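Local coordinates for lipase (Rhizopus chinensis, PDB 6A0W), which probably hydrolyses the ester bonds of triacylglycerols, as a secreted fungal class 3 lipase of the alpha/beta-hydrolase fold, at residues G49-A54 / I290-C295; T53-S58 / T106-N111; S58-T63 / D89-I94; V74-L79 / L95-Q100; T226-D231 / I281-T286. All blocks are in the same frame, centred on the assembly; numbering follows the deposited sequence.

Overall arrangement
Contacts 2 to 5 all reach the large mixed sheet of an alpha/beta hydrolase, while contact 1 joins helix 38-53 to the C-terminal tail. Contacts 1, 2 and 3 are buried and lie close together, and the disulfide Cys56-Cys295 ties contact 2 to contact 1. Water links the segments in contacts 1 and 2, contact 2 adds a weak direct bond, and contact 3 is methyl and ring packing. Contact 4 shares strand 90-97 with contact 3 but sits at the partly exposed end of the hairpin, where salt bridges and carboxylate bonds take over. Contact 5, also partly buried, touches contact 1 through a probable Glu292-Leu285 backbone bond and holds the histidine and aspartate of the probable catalytic triad.

Contact 1. Residues G49-A54 / I290-C295; sequences GVAATA and INEGSC
Ala52, near the C-terminal end of the helix that begins at residue 38, packs against Ile290 and Glu292 where the C-terminal tail of this alpha/beta-hydrolase fold leaves the short strand 290-291. The apolar part is small and close. Ala52 CB lies 3.6 Å from Ile290 CG2, and the other branch of the isoleucine reaches one helical turn back, its CD1 standing 3.7 Å from Gly49 N. The first torsion of Ile290 (chi1 -60°) sets CG2 anti to the backbone N, which spreads the two branches over both sites. Alanine suits position 52 because its single methyl faces the tail and lets it come in so near. A second kind of contact sets a carboxylate against carbon: the Glu292 chain bends at chi2 (-84°) and brings OE1 to 3.3 Å from Ala52 CA, without a hydrogen bond to the helix. The same side chain touches His171 at the end of strand 165-171. Polar bonding across the contact runs through one water, which donates to Ala52 O and Asn291 O and accepts from Gly293 N and Cys295 N. Four bonds thus fix it, and the disulfide from Cys295 to Cys56 fastens the same turn. Gly293 suits its backbone angles, at which a side chain would press on the preceding carbonyl. Beside it an Asx motif closes the bend, Asn291 OD1 accepting from Ser294 N at 3.0 Å.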
# COMPACT_ATOMS: atom_id res chain seq x y z
N GLY A 49 4.74 -9.12 -3.04
CA GLY A 49 5.97 -9.74 -2.62
C GLY A 49 7.04 -8.72 -2.41
O GLY A 49 7.80 -8.83 -1.44
N VAL A 50 7.17 -7.77 -3.33
CA VAL A 50 8.17 -6.71 -3.15
C VAL A 50 7.94 -5.90 -1.88
O VAL A 50 8.82 -5.68 -1.04
CB VAL A 50 8.22 -5.78 -4.38
CG1 VAL A 50 9.27 -4.68 -4.17
CG2 VAL A 50 8.57 -6.58 -5.63
N ALA A 51 6.69 -5.59 -1.62
CA ALA A 51 6.34 -4.93 -0.41
C ALA A 51 6.72 -5.69 0.83
O ALA A 51 7.19 -5.10 1.83
CB ALA A 51 4.86 -4.64 -0.39
N ALA A 52 6.62 -7.02 0.75
CA ALA A 52 6.97 -7.86 1.90
C ALA A 52 8.42 -7.81 2.26
O ALA A 52 8.78 -8.06 3.42
CB ALA A 52 6.55 -9.33 1.65
N THR A 53 9.29 -7.58 1.28
CA THR A 53 10.72 -7.58 1.53
C THR A 53 11.13 -6.41 2.43
O THR A 53 12.19 -6.45 3.03
CB THR A 53 11.54 -7.48 0.23
OG1 THR A 53 11.25 -6.24 -0.43
CG2 THR A 53 11.23 -8.66 -0.69
N ALA A 54 10.28 -5.41 2.58
CA ALA A 54 10.68 -4.25 3.34
C ALA A 54 10.80 -4.58 4.81
O ALA A 54 11.41 -3.81 5.57
CB ALA A 54 9.69 -3.13 3.14
N ILE A 290 1.74 -14.72 0.91
CA ILE A 290 3.01 -14.06 1.31
C ILE A 290 2.87 -13.39 2.68
O ILE A 290 1.96 -12.59 2.90
CB ILE A 290 3.41 -12.95 0.31
CG1 ILE A 290 3.62 -13.55 -1.08
CG2 ILE A 290 4.69 -12.23 0.73
CD1 ILE A 290 3.49 -12.52 -2.20
N ASN A 291 3.75 -13.74 3.60
CA ASN A 291 3.77 -13.12 4.92
C ASN A 291 4.21 -11.65 4.82
O ASN A 291 5.25 -11.34 4.22
CB ASN A 291 4.76 -13.81 5.86
CG ASN A 291 4.94 -13.01 7.15
OD1 ASN A 291 5.96 -12.33 7.30
ND2 ASN A 291 3.88 -12.92 7.97
N GLU A 292 3.35 -10.79 5.33
CA GLU A 292 3.57 -9.35 5.34
C GLU A 292 3.73 -8.91 6.80
O GLU A 292 2.74 -8.74 7.55
CB GLU A 292 2.39 -8.60 4.70
CG GLU A 292 2.05 -9.04 3.28
CD GLU A 292 2.92 -8.37 2.22
OE1 GLU A 292 3.78 -7.55 2.58
OE2 GLU A 292 2.75 -8.68 1.01
N GLY A 293 4.97 -8.60 7.15
CA GLY A 293 5.24 -8.00 8.43
C GLY A 293 6.40 -8.65 9.14
O GLY A 293 6.98 -8.04 10.04
N SER A 294 6.72 -9.90 8.80
CA SER A 294 7.79 -10.62 9.50
C SER A 294 8.82 -11.27 8.62
O SER A 294 9.64 -12.01 9.11
CB SER A 294 7.18 -11.66 10.43
OG SER A 294 6.41 -11.04 11.45
N CYS A 295 8.82 -10.98 7.32
CA CYS A 295 9.81 -11.57 6.44
C CYS A 295 9.87 -13.11 6.55
O CYS A 295 10.94 -13.69 6.53
CB CYS A 295 11.20 -11.00 6.74
SG CYS A 295 12.40 -11.47 5.47
O HOH W 1 7.15 -9.50 5.37

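Contact 2. Residues T53-S58 / T106-N111; sequences TAYCRS and TFRGTN
Thr106 meets Ala54 through methyl groups, CG2 to CB at 4.0 Å, where strand 102-108 of the central alpha/beta-hydrolase sheet runs beside the type I turn Thr53-Cys56. Threonine suits the strand here, since its CG2 gives the turn an apolar surface. Phe107 points the other way, toward helix 173-188, as alternation along a strand requires. Arg108 carries most of the contact. Its CG sits between the backbone N and the carbonyl carbon (chi1 65°), and from there the chain runs extended to NE across Tyr55. CB lies over one face of the ring, 4.1 Å from its centroid, in a CH-pi contact, and farther along CD comes within 3.3 Å of Tyr55 CD1. The guanidinium is turned 33° from the ring plane; Ala54 O lies at its edge and takes a weak bond from NE at 3.0 Å. Arginine suits the place: its aliphatic part covers the ring face while the guanidinium reaches the turn carbonyl. A water donates to that same carbonyl and weakly accepts from Arg108 NH2, while NH1 turns back in another weak bond to Gly109 O. Arg57 NH1 also stands beside Arg108 NH2, 3.4 Å away, two donors with no bond between them. At Gly109 the strand has ended, and its N is bonded to a second water, which pairs with Tyr55 OH; that hydroxyl also bonds His171 ND1, and the tyrosine touches Ser172, the probable nucleophile. Tyrosine thus offers both ring and hydroxyl. Asn111 closes the walk, its CB 4.1 Å from Tyr55 CD1.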
# COMPACT_ATOMS: atom_id res chain seq x y z
N THR A 53 9.29 -7.58 1.28
CA THR A 53 10.72 -7.58 1.53
C THR A 53 11.13 -6.41 2.43
O THR A 53 12.19 -6.45 3.03
CB THR A 53 11.54 -7.48 0.23
OG1 THR A 53 11.25 -6.24 -0.43
CG2 THR A 53 11.23 -8.66 -0.69
N ALA A 54 10.28 -5.41 2.58
CA ALA A 54 10.68 -4.25 3.34
C ALA A 54 10.80 -4.58 4.81
O ALA A 54 11.41 -3.81 5.57
CB ALA A 54 9.69 -3.13 3.14
N TYR A 55 10.14 -5.66 5.24
CA TYR A 55 10.19 -6.06 6.64
C TYR A 55 11.38 -6.93 6.93
O TYR A 55 11.55 -7.34 8.07
CB TYR A 55 8.91 -6.76 7.04
CG TYR A 55 7.68 -5.92 6.96
CD1 TYR A 55 7.30 -5.11 8.04
CD2 TYR A 55 6.84 -5.96 5.86
CE1 TYR A 55 6.18 -4.31 7.99
CE2 TYR A 55 5.65 -5.22 5.85
CZ TYR A 55 5.34 -4.39 6.90
OH TYR A 55 4.23 -3.59 6.84
N CYS A 56 12.15 -7.28 5.91
CA CYS A 56 13.36 -8.04 6.12
C CYS A 56 14.53 -7.13 6.58
O CYS A 56 14.97 -6.25 5.84
CB CYS A 56 13.74 -8.77 4.83
SG CYS A 56 12.47 -9.86 4.14
N ARG A 57 15.14 -7.44 7.72
CA ARG A 57 16.23 -6.65 8.25
C ARG A 57 17.45 -6.76 7.34
O ARG A 57 18.28 -5.86 7.32
CB ARG A 57 16.64 -7.06 9.66
CG ARG A 57 15.54 -7.19 10.71
CD ARG A 57 14.97 -5.88 11.20
NE ARG A 57 15.93 -4.91 11.73
CZ ARG A 57 15.63 -3.62 11.92
NH1 ARG A 57 14.40 -3.17 11.67
NH2 ARG A 57 16.57 -2.76 12.31
N SER A 58 17.62 -7.90 6.68
CA SER A 58 18.68 -8.03 5.69
C SER A 58 18.56 -7.00 4.56
O SER A 58 19.56 -6.65 3.94
CB SER A 58 18.71 -9.43 5.08
OG SER A 58 17.46 -9.74 4.48
N THR A 106 9.86 1.26 -2.44
CA THR A 106 9.09 0.43 -1.49
C THR A 106 9.15 1.01 -0.08
O THR A 106 10.22 1.41 0.33
CB THR A 106 9.63 -1.01 -1.50
OG1 THR A 106 9.66 -1.51 -2.83
CG2 THR A 106 8.84 -1.94 -0.62
N PHE A 107 8.04 1.00 0.64
CA PHE A 107 8.01 1.53 2.02
C PHE A 107 7.32 0.57 3.00
O PHE A 107 6.56 -0.29 2.61
CB PHE A 107 7.20 2.82 2.10
CG PHE A 107 7.64 3.94 1.21
CD1 PHE A 107 7.16 4.06 -0.08
CD2 PHE A 107 8.53 4.89 1.66
CE1 PHE A 107 7.56 5.10 -0.90
CE2 PHE A 107 8.93 5.93 0.84
CZ PHE A 107 8.44 6.03 -0.43
N ARG A 108 7.86 0.62 4.42
CA ARG A 108 6.91 0.14 5.45
C ARG A 108 6.82 1.19 6.55
O ARG A 108 7.78 1.93 6.74
CB ARG A 108 7.35 -1.21 6.02
CG ARG A 108 8.67 -1.16 6.79
CD ARG A 108 9.13 -2.51 7.31
NE ARG A 108 10.38 -2.40 8.06
CZ ARG A 108 10.45 -2.15 9.36
NH1 ARG A 108 9.35 -1.97 10.06
NH2 ARG A 108 11.64 -2.07 9.96
N GLY A 109 5.97 0.91 7.42
CA GLY A 109 5.90 1.59 8.72
C GLY A 109 6.25 0.59 9.79
O GLY A 109 6.96 -0.36 9.50
N THR A 110 5.74 0.76 10.98
CA THR A 110 6.05 -0.15 12.09
C THR A 110 5.46 -1.54 11.86
O THR A 110 4.38 -1.63 11.33
CB THR A 110 5.48 0.41 13.40
OG1 THR A 110 5.69 -0.57 14.40
CG2 THR A 110 4.01 0.73 13.31
N ASN A 111 6.18 -2.55 12.29
CA ASN A 111 5.72 -3.94 12.27
C ASN A 111 4.96 -4.25 13.55
O ASN A 111 4.55 -5.37 13.75
CB ASN A 111 6.88 -4.94 12.11
CG ASN A 111 8.07 -4.68 13.04
OD1 ASN A 111 8.33 -3.53 13.49
ND2 ASN A 111 8.94 -5.70 13.15
O HOH W 2 13.11 -3.90 7.74
O HOH W 3 4.03 -0.97 7.26

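Contact 3. Residues S58-T63 / D89-I94; sequences SVVPGT and DTNGFI
Val59 and Phe93 form the close end of this contact. Val59 CG1, anti to its own backbone N (chi1 176°), reaches the ring obliquely, 3.7 Å from Phe93 CD2, and lies nearly as close to CE2. Val60 adds its CG2 from beside them, 4.2 Å from Phe93 CD2 and 3.7 Å from Gly92 O. Branched valines suit this place, since each presents a methyl to the strand with little side chain to order. Phe93 also meets the ring of Trp65, and Val60 touches Thr82 and Thr84, which places the loop against one face of the hairpin of strands 78-85 and 90-97 at the edge of the large sheet. Toward the start of strand 90-97 the contacts are fewer. A single methyl, Val60 CG1, lies 3.9 Å from Asn91 OD1, and the amide spends its polar atoms elsewhere: OD1 bonds Thr84 OG1, and ND2 gives a straight bond (164°) to Asp89 OD1 at 2.9 Å, arriving from above the carboxylate plane. Asp89 and Thr90 form a G1 beta bulge, the strand's irregular beginning. Pro61 and Thr63 are exposed. Pro61, preceded by a cis peptide bond, bends the loop, which returns to strand 78-85 at Thr63, and the loop binds itself: Thr63 N donates to Val59 O at 2.8 Å, and Thr63 OG1 meets Pro61 O at 2.9 Å from above the carbonyl plane.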
# COMPACT_ATOMS: atom_id res chain seq x y z
N SER A 58 17.62 -7.90 6.68
CA SER A 58 18.68 -8.03 5.69
C SER A 58 18.56 -7.00 4.56
O SER A 58 19.56 -6.65 3.94
CB SER A 58 18.71 -9.43 5.08
OG SER A 58 17.46 -9.74 4.48
N VAL A 59 17.33 -6.57 4.25
CA VAL A 59 17.12 -5.57 3.19
C VAL A 59 17.28 -4.17 3.77
O VAL A 59 18.09 -3.38 3.29
CB VAL A 59 15.73 -5.69 2.56
CG1 VAL A 59 15.52 -4.58 1.54
CG2 VAL A 59 15.57 -7.05 1.88
N VAL A 60 16.52 -3.86 4.82
CA VAL A 60 16.69 -2.62 5.54
C VAL A 60 16.78 -2.97 6.99
O VAL A 60 15.81 -3.50 7.52
CB VAL A 60 15.51 -1.65 5.36
CG1 VAL A 60 15.87 -0.27 5.90
CG2 VAL A 60 15.14 -1.53 3.91
N PRO A 61 17.91 -2.68 7.63
CA PRO A 61 19.00 -1.83 7.07
C PRO A 61 20.20 -2.63 6.52
O PRO A 61 21.20 -2.04 6.14
CB PRO A 61 19.43 -0.98 8.27
CG PRO A 61 19.14 -1.84 9.46
CD PRO A 61 17.93 -2.68 9.11
N GLY A 62 20.06 -3.94 6.37
CA GLY A 62 21.17 -4.77 5.92
C GLY A 62 21.70 -4.40 4.54
O GLY A 62 22.84 -4.73 4.18
N THR A 63 20.83 -3.84 3.70
CA THR A 63 21.22 -3.39 2.38
C THR A 63 21.71 -4.50 1.50
O THR A 63 22.59 -4.29 0.66
CB THR A 63 22.33 -2.32 2.44
OG1 THR A 63 21.95 -1.32 3.40
CG2 THR A 63 22.48 -1.63 1.09
N ASP A 89 9.41 4.68 12.84
CA ASP A 89 9.94 3.45 12.24
C ASP A 89 9.43 3.25 10.80
O ASP A 89 9.01 2.15 10.41
CB ASP A 89 9.62 2.23 13.10
CG ASP A 89 10.54 1.03 12.81
OD1 ASP A 89 11.66 1.23 12.26
OD2 ASP A 89 10.10 -0.12 13.05
N THR A 90 9.60 4.30 10.00
CA THR A 90 9.30 4.25 8.58
C THR A 90 10.58 3.93 7.84
O THR A 90 11.60 4.56 8.05
CB THR A 90 8.68 5.57 8.10
OG1 THR A 90 7.47 5.83 8.84
CG2 THR A 90 8.39 5.54 6.62
N ASN A 91 10.53 2.91 7.01
CA ASN A 91 11.70 2.38 6.34
C ASN A 91 11.34 2.19 4.87
O ASN A 91 10.18 2.04 4.53
CB ASN A 91 12.08 1.02 6.95
CG ASN A 91 12.46 1.11 8.43
OD1 ASN A 91 13.64 1.15 8.73
ND2 ASN A 91 11.48 1.05 9.35
N GLY A 92 12.34 2.13 4.01
CA GLY A 92 12.10 1.88 2.61
C GLY A 92 13.37 1.74 1.83
O GLY A 92 14.49 1.81 2.37
N PHE A 93 13.18 1.50 0.55
CA PHE A 93 14.27 1.29 -0.35
C PHE A 93 13.89 1.64 -1.77
O PHE A 93 12.72 1.71 -2.12
CB PHE A 93 14.78 -0.16 -0.26
CG PHE A 93 13.80 -1.21 -0.70
CD1 PHE A 93 13.72 -1.58 -2.04
CD2 PHE A 93 13.17 -2.02 0.23
CE1 PHE A 93 12.85 -2.59 -2.43
CE2 PHE A 93 12.33 -3.06 -0.15
CZ PHE A 93 12.19 -3.36 -1.49
N ILE A 94 14.92 1.77 -2.61
CA ILE A 94 14.78 1.91 -4.03
C ILE A 94 15.57 0.72 -4.56
O ILE A 94 16.72 0.52 -4.17
CB ILE A 94 15.50 3.18 -4.56
CG1 ILE A 94 14.99 4.45 -3.88
CG2 ILE A 94 15.43 3.23 -6.07
CD1 ILE A 94 13.52 4.58 -3.91

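Contact 4. Residues V74-L79 / L95-Q100; sequences VPDGKL and LRSDAQ
At the open end of the beta hairpin formed by strands 78-85 and 90-97, Lys78 and Arg96 make an antiparallel hydrogen-bonded pair, with N to O distances of 2.9 Å from Lys78 N to Arg96 O and from Arg96 N to Lys78 O. Their side chains lie alongside each other on one face of the sheet and share Asp98. Arg96 holds that carboxylate side-on, NE to OD1 and NH2 to OD2, both oxygens lying in the guanidinium plane, while Lys78 NZ comes to Asp98 OD2 on its anti side at 3.0 Å. The carboxylate probably offsets the two positive charges, which approach to 3.5 Å between Lys78 NZ and Arg96 NH2. On the turn before the strand, Asp76 works with both oxygens: OD1 takes the Ser97 hydroxyl OG at 2.6 Å on its syn lone pair, and OD2 takes Ala99 N at 2.8 Å. Ser97 OG in turn accepts from Gln100 N, an ST motif, so a single small hydroxyl ties the two segments. A water accepts from Lys78 NZ and Asp98 N and joins the two. The other face is apolar. With chi1 at 178° Leu95 is carried out toward the 74-79 segment, where its CD2 meets Val74 CG1 tip to tip at 4.0 Å, and CD1 lies against Leu79. That face is continued by Trp65 and by Tyr104 of strand 102-108, whereas on the charged face Arg96 NH1 bonds Gln157 of helix 137-160 and Asp98 OD1 bonds Tyr164.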
# COMPACT_ATOMS: atom_id res chain seq x y z
N VAL A 74 12.07 -10.54 -7.64
CA VAL A 74 12.98 -9.70 -8.41
C VAL A 74 14.39 -10.29 -8.38
O VAL A 74 15.27 -9.77 -7.68
CB VAL A 74 13.06 -8.26 -7.89
CG1 VAL A 74 13.64 -7.39 -8.99
CG2 VAL A 74 11.69 -7.75 -7.46
N PRO A 75 14.57 -11.41 -9.11
CA PRO A 75 15.83 -12.15 -8.98
C PRO A 75 17.03 -11.32 -9.38
O PRO A 75 18.08 -11.49 -8.79
CB PRO A 75 15.64 -13.35 -9.93
CG PRO A 75 14.29 -13.21 -10.55
CD PRO A 75 13.51 -12.23 -9.70
N ASP A 76 16.90 -10.41 -10.33
CA ASP A 76 18.03 -9.60 -10.76
C ASP A 76 18.04 -8.24 -10.06
O ASP A 76 18.80 -7.34 -10.43
CB ASP A 76 18.01 -9.42 -12.28
CG ASP A 76 17.07 -8.30 -12.72
OD1 ASP A 76 16.00 -8.06 -12.08
OD2 ASP A 76 17.38 -7.66 -13.74
N GLY A 77 17.29 -8.11 -8.97
CA GLY A 77 17.21 -6.83 -8.27
C GLY A 77 18.56 -6.29 -7.82
O GLY A 77 19.38 -7.03 -7.31
N LYS A 78 18.71 -4.97 -7.91
CA LYS A 78 19.83 -4.21 -7.33
C LYS A 78 19.32 -3.10 -6.42
O LYS A 78 18.59 -2.18 -6.84
CB LYS A 78 20.66 -3.53 -8.43
CG LYS A 78 21.95 -4.23 -8.80
CD LYS A 78 21.82 -5.05 -10.08
CE LYS A 78 22.52 -4.38 -11.25
NZ LYS A 78 21.84 -4.70 -12.54
N LEU A 79 19.71 -3.16 -5.17
CA LEU A 79 19.34 -2.14 -4.21
C LEU A 79 20.13 -0.88 -4.54
O LEU A 79 21.33 -0.93 -4.62
CB LEU A 79 19.70 -2.57 -2.79
CG LEU A 79 18.59 -3.32 -2.08
CD1 LEU A 79 19.17 -3.86 -0.78
CD2 LEU A 79 17.35 -2.44 -1.85
N LEU A 95 15.01 0.09 -5.57
CA LEU A 95 15.56 -1.10 -6.17
C LEU A 95 15.33 -1.00 -7.68
O LEU A 95 14.28 -0.57 -8.14
CB LEU A 95 14.81 -2.33 -5.63
CG LEU A 95 15.21 -3.69 -6.18
CD1 LEU A 95 16.35 -4.22 -5.32
CD2 LEU A 95 14.00 -4.62 -6.09
N ARG A 96 16.31 -1.45 -8.45
CA ARG A 96 16.16 -1.49 -9.88
C ARG A 96 16.29 -2.93 -10.39
O ARG A 96 17.20 -3.68 -9.99
CB ARG A 96 17.21 -0.60 -10.55
CG ARG A 96 16.91 -0.38 -12.02
CD ARG A 96 17.96 0.49 -12.71
NE ARG A 96 19.10 -0.32 -13.08
CZ ARG A 96 20.25 -0.39 -12.42
NH1 ARG A 96 20.57 0.48 -11.47
NH2 ARG A 96 21.13 -1.32 -12.77
N SER A 97 15.37 -3.28 -11.29
CA SER A 97 15.44 -4.49 -12.11
C SER A 97 15.62 -4.07 -13.56
O SER A 97 14.70 -3.54 -14.20
CB SER A 97 14.11 -5.28 -11.97
OG SER A 97 14.08 -6.41 -12.85
N ASP A 98 16.72 -4.48 -14.15
CA ASP A 98 16.94 -4.22 -15.54
C ASP A 98 16.11 -5.18 -16.35
O ASP A 98 15.56 -4.82 -17.34
CB ASP A 98 18.40 -4.33 -15.90
CG ASP A 98 19.20 -3.22 -15.31
OD1 ASP A 98 18.73 -2.10 -15.33
OD2 ASP A 98 20.27 -3.47 -14.81
N ALA A 99 15.99 -6.39 -15.87
CA ALA A 99 15.21 -7.43 -16.57
C ALA A 99 13.74 -7.01 -16.68
O ALA A 99 13.17 -7.22 -17.71
CB ALA A 99 15.34 -8.73 -15.83
N GLN A 100 13.19 -6.41 -15.65
CA GLN A 100 11.77 -6.01 -15.69
C GLN A 100 11.64 -4.54 -16.09
O GLN A 100 10.52 -4.07 -16.14
CB GLN A 100 11.13 -6.25 -14.32
CG GLN A 100 11.48 -7.60 -13.73
CD GLN A 100 10.53 -8.07 -12.65
OE1 GLN A 100 10.93 -8.74 -11.72
NE2 GLN A 100 9.26 -7.74 -12.80
O HOH W 4 18.89 -4.98 -12.10

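Contact 5. Residues T226-D231 / I281-T286; sequences TVHKRD and IADHLT. With SO4 (sulfate ion), chain C.
The His228 ring is held between the Thr286 carbonyl, over the centre of one face, and Lys229 CG, on the opposite face nearer the rim. At its edge ND1 donates to Asp283 O at 2.8 Å, in the carbonyl plane and on a lone pair, and NE2 donates to O2 of a sulfate ion at 2.7 Å. With an acceptor before each nitrogen, the imidazole may well carry a positive charge. The sulfate, probably from the crystallisation liquor, is also held by Phe288 N and Gly289 N. The second ring, His284, meets Asp231 at its edge: ND1 donates to OD2 at 2.9 Å, nearly straight (169°), the oxygen lying in the ring plane and used on its syn side. Ring and carboxylate are turned 59° apart. Together with Ser172, whose OG bonds His284 NE2, they fit the Ser-His-Asp triad of alpha/beta hydrolases, the aspartate following strand 223-228. Tyr287 OH gives Asp231 OD2 a further bond. On the type II' turn His228-Asp231 itself, Asp283 OD2 accepts from Arg230 N at 3.0 Å, while Asp283 CB rests 3.4 Å from Asp231 N.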
# COMPACT_ATOMS: atom_id res chain seq x y z
N THR A 226 -5.06 -3.67 -2.90
CA THR A 226 -5.38 -5.06 -2.60
C THR A 226 -5.71 -5.24 -1.12
O THR A 226 -5.10 -4.60 -0.25
CB THR A 226 -4.28 -6.00 -3.05
OG1 THR A 226 -4.10 -5.86 -4.46
CG2 THR A 226 -4.64 -7.47 -2.68
N VAL A 227 -6.84 -5.88 -0.87
CA VAL A 227 -7.30 -6.18 0.46
C VAL A 227 -7.64 -7.64 0.69
O VAL A 227 -8.20 -8.30 -0.18
CB VAL A 227 -8.28 -5.17 1.06
CG1 VAL A 227 -8.56 -3.96 0.21
CG2 VAL A 227 -9.43 -5.72 1.85
N HIS A 228 -7.02 -8.19 1.74
CA HIS A 228 -7.06 -9.62 2.07
C HIS A 228 -8.17 -9.94 3.04
O HIS A 228 -8.14 -9.57 4.24
CB HIS A 228 -5.74 -10.12 2.63
CG HIS A 228 -5.76 -11.58 3.00
ND1 HIS A 228 -5.64 -12.01 4.30
CD2 HIS A 228 -5.82 -12.70 2.22
CE1 HIS A 228 -5.57 -13.34 4.31
NE2 HIS A 228 -5.73 -13.78 3.07
N LYS A 229 -9.17 -10.59 2.47
CA LYS A 229 -10.34 -11.03 3.21
C LYS A 229 -10.84 -10.00 4.20
O LYS A 229 -11.39 -8.97 3.79
CB LYS A 229 -10.02 -12.36 3.88
CG LYS A 229 -9.69 -13.47 2.90
CD LYS A 229 -9.40 -14.81 3.57
CE LYS A 229 -8.74 -15.72 2.58
NZ LYS A 229 -8.49 -17.05 3.14
N ARG A 230 -10.72 -10.28 5.51
CA ARG A 230 -11.32 -9.45 6.55
C ARG A 230 -10.32 -8.47 7.21
O ARG A 230 -10.59 -7.95 8.29
CB ARG A 230 -11.91 -10.34 7.66
CG ARG A 230 -13.05 -11.24 7.24
CD ARG A 230 -13.45 -12.20 8.37
NE ARG A 230 -14.46 -13.17 7.95
CZ ARG A 230 -15.76 -12.89 7.83
NH1 ARG A 230 -16.21 -11.66 8.04
NH2 ARG A 230 -16.61 -13.84 7.47
N ASP A 231 -9.18 -8.25 6.58
CA ASP A 231 -8.14 -7.33 7.10
C ASP A 231 -8.75 -6.04 7.58
O ASP A 231 -9.44 -5.34 6.82
CB ASP A 231 -7.09 -7.10 5.99
CG ASP A 231 -5.99 -6.13 6.38
OD1 ASP A 231 -5.99 -5.71 7.55
OD2 ASP A 231 -5.09 -5.89 5.53
N ILE A 281 -7.05 -8.28 12.63
CA ILE A 281 -5.67 -7.88 12.38
C ILE A 281 -4.94 -9.08 11.81
O ILE A 281 -4.02 -8.95 10.99
CB ILE A 281 -4.99 -7.28 13.65
CG1 ILE A 281 -3.62 -6.72 13.32
CG2 ILE A 281 -4.83 -8.31 14.74
CD1 ILE A 281 -3.77 -5.33 12.73
N ALA A 282 -5.39 -10.28 12.15
CA ALA A 282 -4.68 -11.47 11.66
C ALA A 282 -4.71 -11.48 10.13
O ALA A 282 -3.75 -11.89 9.49
CB ALA A 282 -5.33 -12.76 12.19
N ASP A 283 -5.83 -11.09 9.53
CA ASP A 283 -5.93 -11.09 8.07
C ASP A 283 -4.99 -10.07 7.39
O ASP A 283 -4.78 -10.17 6.18
CB ASP A 283 -7.39 -10.92 7.61
CG ASP A 283 -8.14 -12.26 7.55
OD1 ASP A 283 -7.49 -13.31 7.64
OD2 ASP A 283 -9.34 -12.28 7.24
N HIS A 284 -4.42 -9.12 8.15
CA HIS A 284 -3.48 -8.11 7.61
C HIS A 284 -2.15 -8.72 7.22
O HIS A 284 -1.38 -8.13 6.43
CB HIS A 284 -3.27 -7.02 8.66
CG HIS A 284 -2.48 -5.83 8.20
ND1 HIS A 284 -2.88 -5.03 7.15
CD2 HIS A 284 -1.46 -5.17 8.80
CE1 HIS A 284 -2.15 -3.92 7.14
NE2 HIS A 284 -1.26 -3.99 8.12
N LEU A 285 -1.88 -9.92 7.75
CA LEU A 285 -0.52 -10.47 7.80
C LEU A 285 -0.12 -11.39 6.67
O LEU A 285 1.06 -11.75 6.56
CB LEU A 285 -0.25 -11.15 9.15
CG LEU A 285 -0.54 -10.30 10.40
CD1 LEU A 285 -0.11 -11.07 11.66
CD2 LEU A 285 0.15 -8.93 10.36
N THR A 286 -1.07 -11.73 5.80
CA THR A 286 -0.82 -12.63 4.68
C THR A 286 -1.60 -12.16 3.46
O THR A 286 -2.79 -11.84 3.55
CB THR A 286 -1.27 -14.08 5.03
OG1 THR A 286 -0.81 -14.40 6.35
CG2 THR A 286 -0.65 -15.08 4.05
S SO4 C . -4.17 -15.79 0.94
O1 SO4 C . -2.98 -15.71 1.78
O2 SO4 C . -5.31 -16.15 1.82
O3 SO4 C . -3.98 -16.83 -0.09
O4 SO4 C . -4.40 -14.48 0.29